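Local coordinates for protein putative short-chain dehydrogenase/reductase (Burkholderia xenovorans, PDB 5JY1) that binds NAD and belongs to the short-chain dehydrogenases/reductases, probably acting as an oxidoreductase, perhaps on 3-oxoacyl groups carried by acyl carrier protein, at residues 72-78 and 126-130; 100-104 and 115-119; 193-197 and 225-231. All coordinates share one frame; numbering follows the deposited sequence.

Interaction 1: 72-78 and 126-130; sequences VTSKASI and ATWWA. With NAD (nicotinamide-adenine-dinucleotide), chain E.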
loop_
_atom_site.group_PDB
_atom_site.type_symbol
_atom_site.label_atom_id
_atom_site.label_comp_id
_atom_site.label_asym_id
_atom_site.label_seq_id
_atom_site.Cartn_x
_atom_site.Cartn_y
_atom_site.Cartn_z
ATOM N N VAL A 72 -30.330 3.762 6.963
ATOM C CA VAL A 72 -29.382 2.752 6.493
ATOM C C VAL A 72 -29.000 1.768 7.595
ATOM O O VAL A 72 -28.243 0.828 7.341
ATOM C CB VAL A 72 -28.114 3.388 5.890
ATOM C CG1 VAL A 72 -28.476 4.289 4.699
ATOM C CG2 VAL A 72 -27.325 4.153 6.949
ATOM N N THR A 73 -29.513 1.961 8.815
ATOM C CA THR A 73 -29.372 0.917 9.827
ATOM C C THR A 73 -30.409 -0.187 9.663
ATOM O O THR A 73 -30.359 -1.178 10.403
ATOM C CB THR A 73 -29.457 1.506 11.242
ATOM O OG1 THR A 73 -30.776 2.003 11.487
ATOM C CG2 THR A 73 -28.445 2.636 11.424
ATOM N N SER A 74 -31.325 -0.060 8.697
ATOM C CA SER A 74 -32.378 -1.042 8.470
ATOM C C SER A 74 -32.257 -1.598 7.063
ATOM O O SER A 74 -32.408 -0.860 6.082
ATOM C CB SER A 74 -33.762 -0.430 8.672
ATOM O OG SER A 74 -34.757 -1.327 8.199
ATOM N N LYS A 75 -32.000 -2.903 6.968
ATOM C CA LYS A 75 -31.935 -3.573 5.677
ATOM C C LYS A 75 -33.204 -3.336 4.858
ATOM O O LYS A 75 -33.138 -3.052 3.657
ATOM C CB LYS A 75 -31.717 -5.066 5.912
ATOM C CG LYS A 75 -31.660 -5.904 4.665
ATOM C CD LYS A 75 -31.568 -7.369 5.054
ATOM C CE LYS A 75 -31.196 -8.249 3.881
ATOM N NZ LYS A 75 -31.011 -9.652 4.359
ATOM N N ALA A 76 -34.372 -3.449 5.496
ATOM C CA ALA A 76 -35.626 -3.264 4.769
ATOM C C ALA A 76 -35.734 -1.861 4.188
ATOM O O ALA A 76 -36.216 -1.687 3.066
ATOM C CB ALA A 76 -36.818 -3.556 5.682
ATOM N N SER A 77 -35.286 -0.847 4.935
ATOM C CA SER A 77 -35.396 0.533 4.463
ATOM C C SER A 77 -34.503 0.774 3.254
ATOM O O SER A 77 -34.908 1.441 2.293
ATOM C CB SER A 77 -35.027 1.500 5.589
ATOM O OG SER A 77 -35.160 2.855 5.171
ATOM N N ILE A 78 -33.285 0.236 3.293
ATOM C CA ILE A 78 -32.379 0.325 2.151
ATOM C C ILE A 78 -32.986 -0.369 0.937
ATOM O O ILE A 78 -32.985 0.170 -0.176
ATOM C CB ILE A 78 -31.014 -0.280 2.518
ATOM C CG1 ILE A 78 -30.311 0.581 3.564
ATOM C CG2 ILE A 78 -30.175 -0.437 1.276
ATOM C CD1 ILE A 78 -29.063 -0.076 4.156
ATOM N N ALA A 126 -24.574 -1.075 6.539
ATOM C CA ALA A 126 -25.300 -0.238 5.586
ATOM C C ALA A 126 -24.757 -0.401 4.173
ATOM O O ALA A 126 -25.528 -0.486 3.210
ATOM C CB ALA A 126 -25.220 1.224 6.014
ATOM N N THR A 127 -23.425 -0.409 4.029
ATOM C CA THR A 127 -22.808 -0.584 2.718
ATOM C C THR A 127 -23.086 -1.975 2.164
ATOM O O THR A 127 -23.465 -2.126 0.998
ATOM C CB THR A 127 -21.301 -0.329 2.829
ATOM O OG1 THR A 127 -21.078 1.042 3.173
ATOM C CG2 THR A 127 -20.592 -0.635 1.528
ATOM N N TRP A 128 -22.903 -3.003 2.995
ATOM C CA TRP A 128 -23.204 -4.383 2.618
ATOM C C TRP A 128 -24.635 -4.542 2.108
ATOM O O TRP A 128 -24.861 -5.119 1.038
ATOM C CB TRP A 128 -22.956 -5.276 3.841
ATOM C CG TRP A 128 -23.405 -6.733 3.809
ATOM C CD1 TRP A 128 -24.610 -7.228 4.214
ATOM C CD2 TRP A 128 -22.603 -7.873 3.463
ATOM N NE1 TRP A 128 -24.624 -8.601 4.104
ATOM C CE2 TRP A 128 -23.399 -9.019 3.646
ATOM C CE3 TRP A 128 -21.284 -8.033 3.022
ATOM C CZ2 TRP A 128 -22.926 -10.307 3.388
ATOM C CZ3 TRP A 128 -20.821 -9.307 2.759
ATOM C CH2 TRP A 128 -21.633 -10.425 2.940
ATOM N N TRP A 129 -25.616 -4.046 2.871
ATOM C CA TRP A 129 -27.014 -4.202 2.477
ATOM C C TRP A 129 -27.308 -3.451 1.185
ATOM O O TRP A 129 -28.013 -3.959 0.305
ATOM C CB TRP A 129 -27.932 -3.696 3.588
ATOM C CG TRP A 129 -28.015 -4.583 4.783
ATOM C CD1 TRP A 129 -27.995 -5.947 4.796
ATOM C CD2 TRP A 129 -28.129 -4.165 6.147
ATOM N NE1 TRP A 129 -28.099 -6.408 6.096
ATOM C CE2 TRP A 129 -28.179 -5.332 6.941
ATOM C CE3 TRP A 129 -28.186 -2.917 6.776
ATOM C CZ2 TRP A 129 -28.291 -5.288 8.328
ATOM C CZ3 TRP A 129 -28.299 -2.875 8.161
ATOM C CH2 TRP A 129 -28.350 -4.055 8.919
ATOM N N ALA A 130 -26.787 -2.233 1.059
ATOM C CA ALA A 130 -27.095 -1.447 -0.129
ATOM C C ALA A 130 -26.427 -2.033 -1.364
ATOM O O ALA A 130 -27.038 -2.075 -2.437
ATOM C CB ALA A 130 -26.678 0.006 0.082
HETATM P PA NAD E . -21.992 14.435 7.496
HETATM O O1A NAD E . -22.039 14.186 8.973
HETATM O O2A NAD E . -21.799 15.900 7.132
HETATM O O5B NAD E . -23.366 13.851 6.747
HETATM C C5B NAD E . -23.802 12.601 7.153
HETATM C C4B NAD E . -25.204 12.328 6.472
HETATM O O4B NAD E . -25.563 11.120 6.748
HETATM C C3B NAD E . -26.268 13.267 7.140
HETATM O O3B NAD E . -27.046 13.881 6.159
HETATM C C2B NAD E . -27.074 12.314 7.989
HETATM O O2B NAD E . -28.451 12.866 8.269
HETATM C C1B NAD E . -27.092 11.229 7.238
HETATM N N9A NAD E . -27.414 10.050 8.022
HETATM C C8A NAD E . -27.008 9.800 9.269
HETATM N N7A NAD E . -27.512 8.638 9.635
HETATM C C5A NAD E . -28.233 8.166 8.615
HETATM C C6A NAD E . -28.974 6.989 8.489
HETATM N N6A NAD E . -29.258 5.838 9.334
HETATM N N1A NAD E . -29.613 6.738 7.362
HETATM C C2A NAD E . -29.546 7.638 6.325
HETATM N N3A NAD E . -28.837 8.786 6.440
HETATM C C4A NAD E . -28.171 9.035 7.613
HETATM O O3 NAD E . -20.766 13.522 6.873
HETATM P PN NAD E . -19.564 13.973 5.866
HETATM O O1N NAD E . -18.523 14.752 6.654
HETATM O O2N NAD E . -20.043 14.820 4.673
HETATM O O5D NAD E . -18.849 12.571 5.350
HETATM C C5D NAD E . -19.523 11.773 4.378
HETATM C C4D NAD E . -18.706 10.468 4.102
HETATM O O4D NAD E . -17.421 10.759 3.904
HETATM C C3D NAD E . -18.752 9.583 5.353
HETATM O O3D NAD E . -18.788 8.278 5.022
HETATM C C2D NAD E . -17.420 9.920 6.065
HETATM O O2D NAD E . -17.108 8.794 6.986
HETATM C C1D NAD E . -16.568 10.046 5.069
HETATM N N1N NAD E . -15.438 10.901 5.397
HETATM C C2N NAD E . -15.568 12.255 5.415
HETATM C C3N NAD E . -14.483 13.075 5.734
HETATM C C7N NAD E . -14.617 14.579 5.763
HETATM O O7N NAD E . -13.628 15.290 5.858
HETATM N N7N NAD E . -15.891 15.180 5.683
HETATM C C4N NAD E . -13.272 12.503 6.031
HETATM C C5N NAD E . -13.136 11.160 6.007
HETATM C C6N NAD E . -14.229 10.344 5.682
#
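At the adenine end of the NAD pocket of this Rossmann fold, Val72 and the first turn of helix 75-89 lie against Ala126, Trp129 and Ala130 of helix 113-141. Val72 follows Asp71 after strand 64-69, in the Asp-Val pair that short-chain dehydrogenases use to hold adenine. Its backbone N donates an almost straight bond to NAD N1A, 3.1 Å long with 172° at the hydrogen, and its CG1 and CG2 lie beside the adenine. Its CB and carbonyl meet the helix: Val72 CB is 3.6 Å from Ala126 CB, and Val72 O comes within 3.3 Å of that same methyl while also meeting the edge of the Trp129 indole in its plane.

One face of the indole is taken by Lys75. With CG anti to the backbone N (chi1 179°) and the chain extended beyond it, the lysine runs across the ring. Its CB sits 3.6 Å above the centroid of the five-membered ring, 8° off the normal, a CH-pi contact, and CG and CD continue over CD1 and NE1. The two polar ends then reach one carboxylate: Lys75 NZ makes a salt bridge and Trp129 NE1 a hydrogen bond to Asp113 of the second subunit, so this pair also serves the subunit interface. Thr73 O lies 3.5 Å from Trp129 CZ3, approaching obliquely. On the loop side, Thr73 OG1 bonds to Asp71, and Ser74 N-caps the helix through a weak 3.3 Å bond from Ser77 N to its OG.

Deeper in, Ile78 packs between the helices with its two branches. Its CD1 lies 3.8 Å from Trp129 CB, and its CG2 rests 3.5 Å from Ala130 CA.

Interaction 2: 100-104 and 115-119; sequences FVPTP and MLEQT. With NAD (nicotinamide-adenine-dinucleotide), chain E; EDO (1,2-ethanediol), chain G.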
loop_
_atom_site.group_PDB
_atom_site.type_symbol
_atom_site.label_atom_id
_atom_site.label_comp_id
_atom_site.label_asym_id
_atom_site.label_seq_id
_atom_site.Cartn_x
_atom_site.Cartn_y
_atom_site.Cartn_z
ATOM N N PHE A 100 -23.179 8.593 7.482
ATOM C CA PHE A 100 -22.241 8.533 8.593
ATOM C C PHE A 100 -22.924 9.004 9.874
ATOM O O PHE A 100 -23.707 9.958 9.851
ATOM C CB PHE A 100 -21.010 9.396 8.276
ATOM C CG PHE A 100 -20.220 9.807 9.481
ATOM C CD1 PHE A 100 -19.342 8.927 10.081
ATOM C CD2 PHE A 100 -20.335 11.087 9.993
ATOM C CE1 PHE A 100 -18.604 9.306 11.183
ATOM C CE2 PHE A 100 -19.597 11.470 11.099
ATOM C CZ PHE A 100 -18.736 10.577 11.693
ATOM N N VAL A 101 -22.632 8.323 10.983
ATOM C CA VAL A 101 -23.071 8.741 12.317
ATOM C C VAL A 101 -21.866 8.708 13.252
ATOM O O VAL A 101 -21.206 7.665 13.368
ATOM C CB VAL A 101 -24.195 7.848 12.863
ATOM C CG1 VAL A 101 -24.543 8.262 14.276
ATOM C CG2 VAL A 101 -25.424 7.927 11.978
ATOM N N PRO A 102 -21.551 9.800 13.941
ATOM C CA PRO A 102 -20.378 9.809 14.820
ATOM C C PRO A 102 -20.620 9.130 16.160
ATOM O O PRO A 102 -21.741 9.074 16.671
ATOM C CB PRO A 102 -20.106 11.305 15.018
ATOM C CG PRO A 102 -21.459 11.934 14.893
ATOM C CD PRO A 102 -22.171 11.135 13.829
ATOM N N THR A 103 -19.535 8.602 16.722
ATOM C CA THR A 103 -19.466 8.186 18.114
ATOM C C THR A 103 -18.531 9.123 18.876
ATOM O O THR A 103 -17.753 9.862 18.260
ATOM C CB THR A 103 -18.962 6.737 18.242
ATOM O OG1 THR A 103 -17.659 6.618 17.647
ATOM C CG2 THR A 103 -19.928 5.770 17.571
ATOM N N PRO A 104 -18.582 9.131 20.211
ATOM C CA PRO A 104 -17.703 10.029 20.970
ATOM C C PRO A 104 -16.226 9.790 20.675
ATOM O O PRO A 104 -15.773 8.652 20.536
ATOM C CB PRO A 104 -18.042 9.703 22.426
ATOM C CG PRO A 104 -19.453 9.267 22.379
ATOM C CD PRO A 104 -19.585 8.497 21.093
ATOM N N MET A 115 -20.533 1.368 20.970
ATOM C CA MET A 115 -20.046 2.276 19.934
ATOM C C MET A 115 -19.562 1.512 18.707
ATOM O O MET A 115 -19.864 1.902 17.572
ATOM C CB MET A 115 -18.925 3.163 20.476
ATOM C CG MET A 115 -19.378 4.164 21.516
ATOM S SD MET A 115 -17.978 4.991 22.291
ATOM C CE MET A 115 -18.761 5.634 23.769
ATOM N N LEU A 116 -18.797 0.426 18.907
ATOM C CA LEU A 116 -18.331 -0.353 17.760
ATOM C C LEU A 116 -19.500 -0.972 17.001
ATOM O O LEU A 116 -19.526 -0.968 15.766
ATOM C CB LEU A 116 -17.355 -1.442 18.207
ATOM C CG LEU A 116 -16.840 -2.336 17.073
ATOM C CD1 LEU A 116 -16.073 -1.508 16.046
ATOM C CD2 LEU A 116 -15.955 -3.468 17.599
ATOM N N GLU A 117 -20.492 -1.494 17.725
ATOM C CA GLU A 117 -21.663 -2.043 17.051
ATOM C C GLU A 117 -22.370 -0.982 16.212
ATOM O O GLU A 117 -22.756 -1.238 15.064
ATOM C CB GLU A 117 -22.618 -2.636 18.087
ATOM C CG GLU A 117 -23.842 -3.312 17.483
ATOM C CD GLU A 117 -24.710 -3.989 18.533
ATOM O OE1 GLU A 117 -24.378 -3.903 19.736
ATOM O OE2 GLU A 117 -25.724 -4.608 18.149
ATOM N N GLN A 118 -22.548 0.218 16.771
ATOM C CA GLN A 118 -23.242 1.276 16.045
ATOM C C GLN A 118 -22.464 1.693 14.804
ATOM O O GLN A 118 -23.053 1.922 13.738
ATOM C CB GLN A 118 -23.461 2.476 16.963
ATOM C CG GLN A 118 -24.221 3.618 16.326
ATOM C CD GLN A 118 -24.222 4.853 17.196
ATOM O OE1 GLN A 118 -23.794 5.926 16.770
ATOM N NE2 GLN A 118 -24.695 4.708 18.430
ATOM N N THR A 119 -21.139 1.801 14.924
ATOM C CA THR A 119 -20.330 2.203 13.780
ATOM C C THR A 119 -20.279 1.106 12.721
ATOM O O THR A 119 -20.357 1.396 11.524
ATOM C CB THR A 119 -18.924 2.587 14.244
ATOM O OG1 THR A 119 -19.014 3.727 15.109
ATOM C CG2 THR A 119 -18.067 2.950 13.064
HETATM P PA NAD E . -21.992 14.435 7.496
HETATM O O1A NAD E . -22.039 14.186 8.973
HETATM O O2A NAD E . -21.799 15.900 7.132
HETATM O O5B NAD E . -23.366 13.851 6.747
HETATM C C5B NAD E . -23.802 12.601 7.153
HETATM C C4B NAD E . -25.204 12.328 6.472
HETATM O O4B NAD E . -25.563 11.120 6.748
HETATM C C3B NAD E . -26.268 13.267 7.140
HETATM O O3B NAD E . -27.046 13.881 6.159
HETATM C C2B NAD E . -27.074 12.314 7.989
HETATM O O2B NAD E . -28.451 12.866 8.269
HETATM C C1B NAD E . -27.092 11.229 7.238
HETATM N N9A NAD E . -27.414 10.050 8.022
HETATM C C8A NAD E . -27.008 9.800 9.269
HETATM N N7A NAD E . -27.512 8.638 9.635
HETATM C C5A NAD E . -28.233 8.166 8.615
HETATM C C6A NAD E . -28.974 6.989 8.489
HETATM N N6A NAD E . -29.258 5.838 9.334
HETATM N N1A NAD E . -29.613 6.738 7.362
HETATM C C2A NAD E . -29.546 7.638 6.325
HETATM N N3A NAD E . -28.837 8.786 6.440
HETATM C C4A NAD E . -28.171 9.035 7.613
HETATM O O3 NAD E . -20.766 13.522 6.873
HETATM P PN NAD E . -19.564 13.973 5.866
HETATM O O1N NAD E . -18.523 14.752 6.654
HETATM O O2N NAD E . -20.043 14.820 4.673
HETATM O O5D NAD E . -18.849 12.571 5.350
HETATM C C5D NAD E . -19.523 11.773 4.378
HETATM C C4D NAD E . -18.706 10.468 4.102
HETATM O O4D NAD E . -17.421 10.759 3.904
HETATM C C3D NAD E . -18.752 9.583 5.353
HETATM O O3D NAD E . -18.788 8.278 5.022
HETATM C C2D NAD E . -17.420 9.920 6.065
HETATM O O2D NAD E . -17.108 8.794 6.986
HETATM C C1D NAD E . -16.568 10.046 5.069
HETATM N N1N NAD E . -15.438 10.901 5.397
HETATM C C2N NAD E . -15.568 12.255 5.415
HETATM C C3N NAD E . -14.483 13.075 5.734
HETATM C C7N NAD E . -14.617 14.579 5.763
HETATM O O7N NAD E . -13.628 15.290 5.858
HETATM N N7N NAD E . -15.891 15.180 5.683
HETATM C C4N NAD E . -13.272 12.503 6.031
HETATM C C5N NAD E . -13.136 11.160 6.007
HETATM C C6N NAD E . -14.229 10.344 5.682
HETATM C C1 EDO G . -16.933 8.910 14.673
HETATM O O1 EDO G . -17.273 7.517 14.725
HETATM C C2 EDO G . -15.628 9.093 13.905
HETATM O O2 EDO G . -15.561 10.422 13.368
HETATM O O HOH W 1 -19.118 6.155 12.803
HETATM O O HOH W 2 -21.972 5.180 14.276
#
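Thr103 turns its methyl, not its hydroxyl, toward helix 113-141. A chi1 of 59° places OG1 between the backbone N and the carbonyl carbon and swings CG2 onto the helix, 3.3 Å from Thr119 OG1 and 4.0 Å from Met115 CB. The hydroxyls of both threonines are instead hydrogen-bonded to Asp163 OD2, so one carboxylate oxygen ties the loop and the helix to the start of helix 162-182. Thr103 OG1 also accepts from O1 of a bound ethanediol, probably left from crystallisation.

One residue before Thr119, Gln118 stretches out with CG opposite its backbone N (chi1 -178°), and its amide oxygen OE1 ends 3.5 Å from Val101 CG1, the two side chains crossing at about a right angle. That oxygen also accepts from a water that donates 2.8 Å to Val101 O, while a second water donates to Val101 O as well; both reach Thr119 OG1 weakly. No direct hydrogen bond joins the segments; the polar links run through these waters and through Asp163.

Val101 is forked: CG1 faces the glutamine, and CG2 lies 3.2 Å from NAD N7A. At the outer end, the extended Met115 lays its CE 4.0 Å from Pro104 CG. This is the loop after strand 94-97, where Phe100 takes the glycine place of the Asn-Asn-Ala-Gly motif of short-chain dehydrogenases, with its ring edge toward the NAD phosphate oxygen O1A.

Interaction 3: 193-197 and 225-231; sequences APTAM and GDPEQDI. With NAD (nicotinamide-adenine-dinucleotide), chain E.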
loop_
_atom_site.group_PDB
_atom_site.type_symbol
_atom_site.label_atom_id
_atom_site.label_comp_id
_atom_site.label_asym_id
_atom_site.label_seq_id
_atom_site.Cartn_x
_atom_site.Cartn_y
_atom_site.Cartn_z
ATOM N N ALA A 193 -11.422 8.046 -0.255
ATOM C CA ALA A 193 -11.075 8.586 1.058
ATOM C C ALA A 193 -11.054 10.106 0.941
ATOM O O ALA A 193 -10.035 10.699 0.547
ATOM C CB ALA A 193 -9.720 8.053 1.534
ATOM N N PRO A 194 -12.150 10.775 1.245
ATOM C CA PRO A 194 -12.234 12.222 1.032
ATOM C C PRO A 194 -11.907 13.012 2.286
ATOM O O PRO A 194 -11.985 12.482 3.399
ATOM C CB PRO A 194 -13.706 12.407 0.647
ATOM C CG PRO A 194 -14.402 11.409 1.604
ATOM C CD PRO A 194 -13.434 10.218 1.713
ATOM N N THR A 195 -11.543 14.280 2.129
ATOM C CA THR A 195 -11.683 15.244 3.211
ATOM C C THR A 195 -12.393 16.460 2.645
ATOM O O THR A 195 -12.145 16.849 1.501
ATOM C CB THR A 195 -10.344 15.653 3.852
ATOM O OG1 THR A 195 -9.541 16.384 2.913
ATOM C CG2 THR A 195 -9.584 14.426 4.308
ATOM N N ALA A 196 -13.296 17.037 3.431
ATOM C CA ALA A 196 -14.037 18.200 2.953
ATOM C C ALA A 196 -14.714 18.893 4.128
ATOM O O ALA A 196 -14.781 18.365 5.242
ATOM C CB ALA A 196 -15.068 17.812 1.889
ATOM N N MET A 197 -15.223 20.094 3.854
ATOM C CA MET A 197 -15.890 20.915 4.864
ATOM C C MET A 197 -17.329 20.424 5.021
ATOM O O MET A 197 -18.274 20.946 4.426
ATOM C CB MET A 197 -15.813 22.387 4.475
ATOM C CG MET A 197 -14.377 22.925 4.467
ATOM S SD MET A 197 -14.204 24.622 3.858
ATOM C CE MET A 197 -14.541 24.379 2.116
ATOM N N GLY A 225 -11.213 21.186 1.397
ATOM C CA GLY A 225 -12.039 20.670 0.307
ATOM C C GLY A 225 -13.485 21.149 0.370
ATOM O O GLY A 225 -14.106 21.207 1.433
ATOM N N ASP A 226 -14.025 21.501 -0.812
ATOM C CA ASP A 226 -15.445 21.808 -0.955
ATOM C C ASP A 226 -16.191 20.548 -1.371
ATOM O O ASP A 226 -15.798 19.905 -2.352
ATOM C CB ASP A 226 -15.672 22.901 -1.988
ATOM C CG ASP A 226 -17.150 23.194 -2.205
ATOM O OD1 ASP A 226 -17.798 23.708 -1.267
ATOM O OD2 ASP A 226 -17.661 22.905 -3.311
ATOM N N PRO A 227 -17.237 20.144 -0.642
ATOM C CA PRO A 227 -17.954 18.914 -1.023
ATOM C C PRO A 227 -18.307 18.838 -2.501
ATOM O O PRO A 227 -17.927 17.872 -3.171
ATOM C CB PRO A 227 -19.198 18.961 -0.124
ATOM C CG PRO A 227 -18.710 19.651 1.113
ATOM C CD PRO A 227 -17.722 20.698 0.636
ATOM N N GLU A 228 -18.987 19.851 -3.040
ATOM C CA GLU A 228 -19.476 19.738 -4.410
ATOM C C GLU A 228 -18.364 19.914 -5.438
ATOM O O GLU A 228 -18.302 19.160 -6.415
ATOM C CB GLU A 228 -20.593 20.750 -4.667
ATOM C CG GLU A 228 -21.062 20.748 -6.114
ATOM C CD GLU A 228 -22.357 21.513 -6.322
ATOM O OE1 GLU A 228 -22.920 22.027 -5.328
ATOM O OE2 GLU A 228 -22.809 21.592 -7.488
ATOM N N GLN A 229 -17.471 20.890 -5.241
ATOM C CA GLN A 229 -16.471 21.214 -6.257
ATOM C C GLN A 229 -15.254 20.304 -6.201
ATOM O O GLN A 229 -14.615 20.072 -7.232
ATOM C CB GLN A 229 -16.009 22.668 -6.116
ATOM C CG GLN A 229 -16.983 23.705 -6.640
ATOM C CD GLN A 229 -16.393 25.103 -6.622
ATOM O OE1 GLN A 229 -15.308 25.341 -7.159
ATOM N NE2 GLN A 229 -17.096 26.033 -5.990
ATOM N N ASP A 230 -14.906 19.792 -5.019
ATOM C CA ASP A 230 -13.692 18.982 -4.884
ATOM C C ASP A 230 -13.955 17.487 -4.774
ATOM O O ASP A 230 -13.188 16.700 -5.332
ATOM C CB ASP A 230 -12.878 19.441 -3.668
ATOM C CG ASP A 230 -12.256 20.811 -3.875
ATOM O OD1 ASP A 230 -11.581 20.993 -4.910
ATOM O OD2 ASP A 230 -12.465 21.708 -3.031
ATOM N N ILE A 231 -15.003 17.060 -4.064
ATOM C CA ILE A 231 -15.280 15.628 -3.956
ATOM C C ILE A 231 -16.212 15.166 -5.067
ATOM O O ILE A 231 -16.009 14.092 -5.643
ATOM C CB ILE A 231 -15.861 15.280 -2.566
ATOM C CG1 ILE A 231 -15.066 15.954 -1.441
ATOM C CG2 ILE A 231 -15.910 13.758 -2.376
ATOM C CD1 ILE A 231 -13.566 15.644 -1.423
HETATM P PA NAD E . -21.992 14.435 7.496
HETATM O O1A NAD E . -22.039 14.186 8.973
HETATM O O2A NAD E . -21.799 15.900 7.132
HETATM O O5B NAD E . -23.366 13.851 6.747
HETATM C C5B NAD E . -23.802 12.601 7.153
HETATM C C4B NAD E . -25.204 12.328 6.472
HETATM O O4B NAD E . -25.563 11.120 6.748
HETATM C C3B NAD E . -26.268 13.267 7.140
HETATM O O3B NAD E . -27.046 13.881 6.159
HETATM C C2B NAD E . -27.074 12.314 7.989
HETATM O O2B NAD E . -28.451 12.866 8.269
HETATM C C1B NAD E . -27.092 11.229 7.238
HETATM N N9A NAD E . -27.414 10.050 8.022
HETATM C C8A NAD E . -27.008 9.800 9.269
HETATM N N7A NAD E . -27.512 8.638 9.635
HETATM C C5A NAD E . -28.233 8.166 8.615
HETATM C C6A NAD E . -28.974 6.989 8.489
HETATM N N6A NAD E . -29.258 5.838 9.334
HETATM N N1A NAD E . -29.613 6.738 7.362
HETATM C C2A NAD E . -29.546 7.638 6.325
HETATM N N3A NAD E . -28.837 8.786 6.440
HETATM C C4A NAD E . -28.171 9.035 7.613
HETATM O O3 NAD E . -20.766 13.522 6.873
HETATM P PN NAD E . -19.564 13.973 5.866
HETATM O O1N NAD E . -18.523 14.752 6.654
HETATM O O2N NAD E . -20.043 14.820 4.673
HETATM O O5D NAD E . -18.849 12.571 5.350
HETATM C C5D NAD E . -19.523 11.773 4.378
HETATM C C4D NAD E . -18.706 10.468 4.102
HETATM O O4D NAD E . -17.421 10.759 3.904
HETATM C C3D NAD E . -18.752 9.583 5.353
HETATM O O3D NAD E . -18.788 8.278 5.022
HETATM C C2D NAD E . -17.420 9.920 6.065
HETATM O O2D NAD E . -17.108 8.794 6.986
HETATM C C1D NAD E . -16.568 10.046 5.069
HETATM N N1N NAD E . -15.438 10.901 5.397
HETATM C C2N NAD E . -15.568 12.255 5.415
HETATM C C3N NAD E . -14.483 13.075 5.734
HETATM C C7N NAD E . -14.617 14.579 5.763
HETATM O O7N NAD E . -13.628 15.290 5.858
HETATM N N7N NAD E . -15.891 15.180 5.683
HETATM C C4N NAD E . -13.272 12.503 6.031
HETATM C C5N NAD E . -13.136 11.160 6.007
HETATM C C6N NAD E . -14.229 10.344 5.682
#
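Met197 curls around the carbonyl of Gly225, bonding it through the backbone while the side chain packs round it. Its N donates to Gly225 O at 2.9 Å with an angle of 152° at the hydrogen, the donor tilted somewhat from the carbonyl plane. From there the side chain stays with the same oxygen: CB is 3.7 Å from Gly225 O, CG 3.5 Å, SD farther at 4.2 Å, and CE returns to 3.3 Å. A bend at the last torsion (chi3 -71°) brings the methyl back, so the thioether arches over the peptide and CE also approaches Asp226 CA.

Close approach of the two backbones suits Gly225, which has no CB to set against Thr195 O. The methyl of Ala196 touches both Pro227 CD and Ile231, 3.8 Å from Ile231 CG1. Ile231 CD1 in turn reaches Pro194 CB and comes within 3.5 Å of Thr195 O, a carbonyl buried here without a hydrogen-bond partner. The loop just after the strand serves the cofactor: Ala196 N donates to the nicotinamide carboxamide oxygen NAD O7N at 3.0 Å, and NAD N7N returns a weak bond to Ala196 O, the usual short-chain dehydrogenase arrangement at the nicotinamide end of the Rossmann pocket.

The helix opposite begins with a capped first turn. Asp226 N-caps it by accepting from Gln229 N, while its own N donates to the anti lone pair of Asp230 OD2. Asp230 OD1 forms salt bridges with Arg223 and with Arg244 of the third subunit.

The contact thus joins the end of strand 187-194 to the start of helix 227-239. Strand 250-253 bonds to the backbone of Ala193 and Thr195 alongside, and Ile26 of helix 25-36 and Phe149 of strand 144-149 pack on Pro194 and Ile231.

In the fold
From the N terminus, the chain first enters interaction 1 just after strand 64-69. It runs through helix 75-89 and strand 94-97 before helix 113-141 closes that loop at 126-130. Interaction 2 is nested inside it: the loop 100-104 folds onto an earlier turn of the same helix, about 16 Å away between centres. Interaction 3 follows in series, joining the end of strand 187-194 to helix 227-239 after 27 intervening residues, on the opposite side of the chain's centre from interaction 1. None touches another, yet all touch NAD, the first at its adenine, the second from the adenine to the nicotinamide ribose, the third at its nicotinamide. Interactions 1 and 2 meet the second subunit, interaction 3 the third.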